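Local coordinates for regulatory protein RecX (Lactobacillus salivarius, PDB 3E3V) that probably modulates the activity of the recombinase RecA, the chain being a large central part of the protein built of three three-helix domains in a row, at residues A[135-146]-A[156-164]. Numbering follows the deposited sequence.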
ATOM      1  N   TYR A 135      32.837  -4.546  -7.727  1.00 34.29           N
ATOM      2  CA  TYR A 135      31.581  -5.086  -8.233  1.00 35.56           C
ATOM      3  C   TYR A 135      30.788  -5.761  -7.104  1.00 35.79           C
ATOM      4  O   TYR A 135      29.576  -5.579  -6.971  1.00 33.79           O
ATOM      5  CB  TYR A 135      31.890  -6.093  -9.337  1.00 39.17           C
ATOM      6  CG  TYR A 135      30.686  -6.763  -9.952  1.00 42.00           C
ATOM      7  CD1 TYR A 135      29.908  -6.110 -10.907  1.00 43.13           C
ATOM      8  CD2 TYR A 135      30.346  -8.071  -9.602  1.00 44.23           C
ATOM      9  CE1 TYR A 135      28.823  -6.745 -11.507  1.00 45.08           C
ATOM     10  CE2 TYR A 135      29.266  -8.714 -10.189  1.00 46.79           C
ATOM     11  CZ  TYR A 135      28.507  -8.049 -11.143  1.00 46.92           C
ATOM     12  OH  TYR A 135      27.445  -8.699 -11.740  1.00 49.56           O
ATOM     13  N   ARG A 136      31.495  -6.529  -6.287  1.00 36.90           N
ATOM     14  CA  ARG A 136      30.902  -7.245  -5.162  1.00 38.60           C
ATOM     15  C   ARG A 136      30.276  -6.319  -4.115  1.00 39.05           C
ATOM     16  O   ARG A 136      29.096  -6.462  -3.776  1.00 37.56           O
ATOM     17  CB  ARG A 136      31.976  -8.114  -4.511  1.00 41.84           C
ATOM     18  CG  ARG A 136      31.515  -8.964  -3.350  1.00 46.70           C
ATOM     19  CD  ARG A 136      32.700  -9.747  -2.799  1.00 51.99           C
ATOM     20  NE  ARG A 136      33.734  -8.861  -2.261  1.00 56.03           N
ATOM     21  CZ  ARG A 136      33.638  -8.218  -1.099  1.00 58.23           C
ATOM     22  NH1 ARG A 136      32.554  -8.367  -0.348  1.00 60.19           N
ATOM     23  NH2 ARG A 136      34.620  -7.427  -0.688  1.00 59.36           N
ATOM     24  N   ASN A 137      31.063  -5.377  -3.599  1.00 38.48           N
ATOM     25  CA  ASN A 137      30.563  -4.440  -2.592  1.00 38.29           C
ATOM     26  C   ASN A 137      29.435  -3.596  -3.162  1.00 36.85           C
ATOM     27  O   ASN A 137      28.521  -3.198  -2.447  1.00 37.02           O
ATOM     28  CB  ASN A 137      31.689  -3.522  -2.109  1.00 41.47           C
ATOM     29  CG  ASN A 137      32.697  -4.239  -1.233  1.00 42.72           C
ATOM     30  OD1 ASN A 137      33.739  -3.686  -0.887  1.00 45.31           O
ATOM     31  ND2 ASN A 137      32.387  -5.474  -0.866  1.00 43.52           N
ATOM     32  N   LYS A 138      29.511  -3.330  -4.457  1.00 34.19           N
ATOM     33  CA  LYS A 138      28.506  -2.535  -5.132  1.00 33.43           C
ATOM     34  C   LYS A 138      27.160  -3.258  -5.123  1.00 31.84           C
ATOM     35  O   LYS A 138      26.152  -2.697  -4.698  1.00 30.05           O
ATOM     36  CB  LYS A 138      28.949  -2.261  -6.568  1.00 33.36           C
ATOM     37  CG  LYS A 138      28.103  -1.244  -7.303  1.00 34.66           C
ATOM     38  CD  LYS A 138      28.445  -1.211  -8.787  1.00 38.16           C
ATOM     39  CE  LYS A 138      29.891  -0.808  -9.047  1.00 41.70           C
ATOM     40  NZ  LYS A 138      30.230  -0.858 -10.504  1.00 43.07           N
ATOM     41  N   GLN A 139      27.147  -4.506  -5.588  1.00 32.50           N
ATOM     42  CA  GLN A 139      25.917  -5.295  -5.628  1.00 31.64           C
ATOM     43  C   GLN A 139      25.328  -5.561  -4.247  1.00 30.14           C
ATOM     44  O   GLN A 139      24.104  -5.614  -4.087  1.00 29.80           O
ATOM     45  CB  GLN A 139      26.152  -6.625  -6.346  1.00 34.34           C
ATOM     46  CG  GLN A 139      26.576  -6.454  -7.793  1.00 39.38           C
ATOM     47  CD  GLN A 139      26.245  -7.666  -8.638  1.00 42.99           C
ATOM     48  OE1 GLN A 139      26.406  -8.812  -8.205  1.00 43.46           O
ATOM     49  NE2 GLN A 139      25.788  -7.419  -9.859  1.00 45.73           N
ATOM     50  N   ASN A 140      26.191  -5.732  -3.250  1.00 28.83           N
ATOM     51  CA  ASN A 140      25.726  -5.964  -1.884  1.00 28.75           C
ATOM     52  C   ASN A 140      24.903  -4.764  -1.417  1.00 27.86           C
ATOM     53  O   ASN A 140      23.815  -4.928  -0.862  1.00 26.28           O
ATOM     54  CB  ASN A 140      26.905  -6.162  -0.925  1.00 29.04           C
ATOM     55  CG  ASN A 140      27.622  -7.479  -1.141  1.00 33.28           C
ATOM     56  OD1 ASN A 140      26.991  -8.531  -1.251  1.00 35.38           O
ATOM     57  ND2 ASN A 140      28.948  -7.432  -1.190  1.00 37.39           N
ATOM     58  N   LYS A 141      25.429  -3.562  -1.637  1.00 25.72           N
ATOM     59  CA  LYS A 141      24.724  -2.348  -1.237  1.00 26.97           C
ATOM     60  C   LYS A 141      23.400  -2.229  -1.990  1.00 25.10           C
ATOM     61  O   LYS A 141      22.392  -1.851  -1.415  1.00 25.63           O
ATOM     62  CB  LYS A 141      25.575  -1.104  -1.515  1.00 29.00           C
ATOM     63  CG  LYS A 141      26.787  -0.921  -0.607  1.00 30.05           C
ATOM     64  CD  LYS A 141      27.570   0.325  -1.030  1.00 33.79           C
ATOM     65  CE  LYS A 141      28.723   0.657  -0.088  1.00 33.46           C
ATOM     66  NZ  LYS A 141      29.654  -0.492   0.029  1.00 37.84           N
ATOM     67  N   ILE A 142      23.406  -2.549  -3.278  1.00 22.95           N
ATOM     68  CA  ILE A 142      22.182  -2.456  -4.071  1.00 23.93           C
ATOM     69  C   ILE A 142      21.132  -3.474  -3.605  1.00 24.90           C
ATOM     70  O   ILE A 142      19.964  -3.124  -3.426  1.00 23.43           O
ATOM     71  CB  ILE A 142      22.487  -2.623  -5.593  1.00 22.52           C
ATOM     72  CG1 ILE A 142      23.330  -1.429  -6.084  1.00 22.31           C
ATOM     73  CG2 ILE A 142      21.198  -2.665  -6.390  1.00 22.61           C
ATOM     74  CD1 ILE A 142      23.901  -1.595  -7.491  1.00 22.79           C
ATOM     75  N   LYS A 143      21.549  -4.721  -3.393  1.00 25.03           N
ATOM     76  CA  LYS A 143      20.631  -5.758  -2.923  1.00 26.03           C
ATOM     77  C   LYS A 143      20.012  -5.347  -1.589  1.00 23.80           C
ATOM     78  O   LYS A 143      18.820  -5.530  -1.352  1.00 23.68           O
ATOM     79  CB  LYS A 143      21.378  -7.079  -2.727  1.00 26.75           C
ATOM     80  CG  LYS A 143      21.746  -7.785  -4.017  1.00 33.76           C
ATOM     81  CD  LYS A 143      23.005  -8.626  -3.841  1.00 38.02           C
ATOM     82  CE  LYS A 143      23.280  -9.477  -5.067  1.00 41.38           C
ATOM     83  NZ  LYS A 143      22.208 -10.496  -5.248  1.00 46.83           N
ATOM     84  N   GLN A 144      20.853  -4.798  -0.725  1.00 22.99           N
ATOM     85  CA  GLN A 144      20.462  -4.355   0.604  1.00 24.32           C
ATOM     86  C   GLN A 144      19.405  -3.257   0.517  1.00 24.13           C
ATOM     87  O   GLN A 144      18.380  -3.291   1.206  1.00 23.59           O
ATOM     88  CB  GLN A 144      21.710  -3.843   1.329  1.00 26.17           C
ATOM     89  CG  GLN A 144      21.538  -3.524   2.799  1.00 32.50           C
ATOM     90  CD  GLN A 144      22.838  -3.042   3.427  1.00 35.58           C
ATOM     91  OE1 GLN A 144      23.869  -3.722   3.340  1.00 37.03           O
ATOM     92  NE2 GLN A 144      22.802  -1.861   4.051  1.00 33.14           N
ATOM     93  N   SER A 145      19.660  -2.274  -0.333  1.00 22.15           N
ATOM     94  CA  SER A 145      18.725  -1.172  -0.509  1.00 24.43           C
ATOM     95  C   SER A 145      17.363  -1.691  -1.003  1.00 23.05           C
ATOM     96  O   SER A 145      16.310  -1.309  -0.483  1.00 21.47           O
ATOM     97  CB  SER A 145      19.307  -0.153  -1.504  1.00 23.81           C
ATOM     98  OG  SER A 145      18.420   0.941  -1.678  1.00 29.96           O
ATOM     99  N   LEU A 146      17.391  -2.566  -2.005  1.00 22.28           N
ATOM    100  CA  LEU A 146      16.158  -3.134  -2.556  1.00 21.79           C
ATOM    101  C   LEU A 146      15.400  -3.991  -1.527  1.00 20.57           C
ATOM    102  O   LEU A 146      14.168  -4.023  -1.531  1.00 19.06           O
ATOM    103  CB  LEU A 146      16.476  -3.969  -3.806  1.00 21.15           C
ATOM    104  CG  LEU A 146      16.963  -3.177  -5.015  1.00 22.08           C
ATOM    105  CD1 LEU A 146      17.513  -4.105  -6.090  1.00 24.00           C
ATOM    106  CD2 LEU A 146      15.817  -2.356  -5.546  1.00 25.96           C
ATOM    107  N   ILE A 156      15.093  -9.399  -6.819  1.00 22.77           N
ATOM    108  CA  ILE A 156      16.379  -8.707  -6.734  1.00 20.73           C
ATOM    109  C   ILE A 156      17.440  -9.410  -7.603  1.00 21.74           C
ATOM    110  O   ILE A 156      18.234  -8.755  -8.287  1.00 21.13           O
ATOM    111  CB  ILE A 156      16.833  -8.598  -5.240  1.00 20.14           C
ATOM    112  CG1 ILE A 156      15.853  -7.691  -4.476  1.00 18.32           C
ATOM    113  CG2 ILE A 156      18.235  -8.022  -5.138  1.00 20.12           C
ATOM    114  CD1 ILE A 156      16.136  -7.570  -2.997  1.00 20.79           C
ATOM    115  N   ASP A 157      17.442 -10.738  -7.595  1.00 22.50           N
ATOM    116  CA  ASP A 157      18.394 -11.497  -8.411  1.00 23.83           C
ATOM    117  C   ASP A 157      18.155 -11.210  -9.893  1.00 23.04           C
ATOM    118  O   ASP A 157      19.087 -11.107 -10.683  1.00 23.89           O
ATOM    119  CB  ASP A 157      18.245 -13.001  -8.165  1.00 23.65           C
ATOM    120  CG  ASP A 157      18.804 -13.433  -6.834  1.00 28.11           C
ATOM    121  OD1 ASP A 157      19.671 -12.715  -6.297  1.00 29.62           O
ATOM    122  OD2 ASP A 157      18.382 -14.497  -6.327  1.00 31.12           O
ATOM    123  N   THR A 158      16.894 -11.098 -10.269  1.00 22.22           N
ATOM    124  CA  THR A 158      16.546 -10.809 -11.653  1.00 23.78           C
ATOM    125  C   THR A 158      16.963  -9.373 -11.991  1.00 23.54           C
ATOM    126  O   THR A 158      17.414  -9.091 -13.104  1.00 23.06           O
ATOM    127  CB  THR A 158      15.032 -11.004 -11.864  1.00 24.16           C
ATOM    128  OG1 THR A 158      14.696 -12.350 -11.512  1.00 24.03           O
ATOM    129  CG2 THR A 158      14.630 -10.746 -13.334  1.00 18.94           C
ATOM    130  N   ILE A 159      16.821  -8.468 -11.026  1.00 22.57           N
ATOM    131  CA  ILE A 159      17.216  -7.074 -11.235  1.00 23.36           C
ATOM    132  C   ILE A 159      18.733  -7.004 -11.446  1.00 25.47           C
ATOM    133  O   ILE A 159      19.213  -6.304 -12.343  1.00 24.62           O
ATOM    134  CB  ILE A 159      16.834  -6.201 -10.023  1.00 22.39           C
ATOM    135  CG1 ILE A 159      15.312  -5.994  -9.993  1.00 22.21           C
ATOM    136  CG2 ILE A 159      17.584  -4.873 -10.073  1.00 21.68           C
ATOM    137  CD1 ILE A 159      14.781  -5.452  -8.653  1.00 19.90           C
ATOM    138  N   ILE A 160      19.474  -7.736 -10.614  1.00 25.80           N
ATOM    139  CA  ILE A 160      20.932  -7.786 -10.696  1.00 26.97           C
ATOM    140  C   ILE A 160      21.391  -8.346 -12.045  1.00 27.55           C
ATOM    141  O   ILE A 160      22.368  -7.862 -12.624  1.00 27.30           O
ATOM    142  CB  ILE A 160      21.530  -8.661  -9.562  1.00 26.78           C
ATOM    143  CG1 ILE A 160      21.222  -8.039  -8.200  1.00 27.61           C
ATOM    144  CG2 ILE A 160      23.037  -8.807  -9.744  1.00 26.77           C
ATOM    145  CD1 ILE A 160      21.763  -6.637  -8.032  1.00 24.40           C
ATOM    146  N   GLN A 161      20.696  -9.368 -12.544  1.00 27.56           N
ATOM    147  CA  GLN A 161      21.050  -9.964 -13.833  1.00 29.72           C
ATOM    148  C   GLN A 161      20.806  -8.920 -14.918  1.00 32.12           C
ATOM    149  O   GLN A 161      21.584  -8.789 -15.864  1.00 32.42           O
ATOM    150  CB  GLN A 161      20.199 -11.221 -14.094  1.00 31.13           C
ATOM    151  CG  GLN A 161      20.325 -11.823 -15.498  1.00 32.10           C
ATOM    152  CD  GLN A 161      19.520 -13.117 -15.662  1.00 35.15           C
ATOM    153  OE1 GLN A 161      18.563 -13.372 -14.920  1.00 37.68           O
ATOM    154  NE2 GLN A 161      19.899 -13.933 -16.645  1.00 35.83           N
ATOM    155  N   GLU A 162      19.728  -8.161 -14.754  1.00 33.87           N
ATOM    156  CA  GLU A 162      19.350  -7.122 -15.701  1.00 35.66           C
ATOM    157  C   GLU A 162      20.369  -5.990 -15.715  1.00 36.23           C
ATOM    158  O   GLU A 162      20.777  -5.520 -16.778  1.00 34.15           O
ATOM    159  CB  GLU A 162      17.976  -6.565 -15.332  1.00 39.56           C
ATOM    160  CG  GLU A 162      17.120  -6.184 -16.523  1.00 44.80           C
ATOM    161  CD  GLU A 162      16.844  -7.374 -17.416  1.00 47.25           C
ATOM    162  OE1 GLU A 162      16.383  -8.412 -16.885  1.00 49.42           O
ATOM    163  OE2 GLU A 162      17.088  -7.274 -18.641  1.00 47.55           O
ATOM    164  N   LEU A 163      20.774  -5.559 -14.524  1.00 36.92           N
ATOM    165  CA  LEU A 163      21.745  -4.480 -14.365  1.00 38.19           C
ATOM    166  C   LEU A 163      23.087  -4.806 -15.005  1.00 39.30           C
ATOM    167  O   LEU A 163      23.703  -3.939 -15.622  1.00 39.86           O
ATOM    168  CB  LEU A 163      21.964  -4.177 -12.880  1.00 36.66           C
ATOM    169  CG  LEU A 163      22.883  -2.997 -12.548  1.00 37.96           C
ATOM    170  CD1 LEU A 163      22.134  -1.685 -12.762  1.00 35.67           C
ATOM    171  CD2 LEU A 163      23.359  -3.107 -11.095  1.00 36.41           C
ATOM    172  N   ASP A 164      23.546  -6.046 -14.855  1.00 40.99           N
ATOM    173  CA  ASP A 164      24.826  -6.437 -15.439  1.00 43.67           C
ATOM    174  C   ASP A 164      24.767  -6.359 -16.957  1.00 44.72           C
ATOM    175  O   ASP A 164      25.772  -6.087 -17.612  1.00 46.39           O
ATOM    176  CB  ASP A 164      25.213  -7.860 -15.024  1.00 44.10           C
ATOM    177  CG  ASP A 164      25.355  -8.015 -13.528  1.00 47.46           C
ATOM    178  OD1 ASP A 164      25.817  -7.060 -12.863  1.00 47.74           O
ATOM    179  OD2 ASP A 164      25.018  -9.102 -13.013  1.00 49.60           O
TER
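L146 and I156 begin the apolar core between segments 135-146 and 156-164, whose axes are inclined at 138°, nearer antiparallel than parallel, in the third three-helix domain of RecX. CB of L146 lies 3.7 Å from CD1 of I156, while L146 CD1 meets I159 CD1 tip to tip. One turn back along the first helix and one turn on along the second, I142 CD1 and L163 CD2 reach toward each other at 3.9 Å; A123 and L126 of helix 112-129 also touch I142, so the third helix shares this core. I160 fills the space between Q139 and K143, its CG2 3.1 Å from Q139 NE2 and its CG1 near the end of the lysine. K143 works in two ways. Its CG packs on I156 CG2, and a bend at chi4 (-66°) brings NZ to D157 OD1 in a salt bridge of 3.5 Å. With an alanine in its place, D157 would probably lose its charged mate, and I156 CG2 and I160 the touch of the lysine methylenes. At the start of helix 135-148, Y135 OH appears to donate a hydrogen bond to D164 OD1, though the hydroxyl is modelled too close to the carboxylate for its place to be sure. CG of Q139 sits over the centre of the Y135 ring, 4.1 Å above its plane.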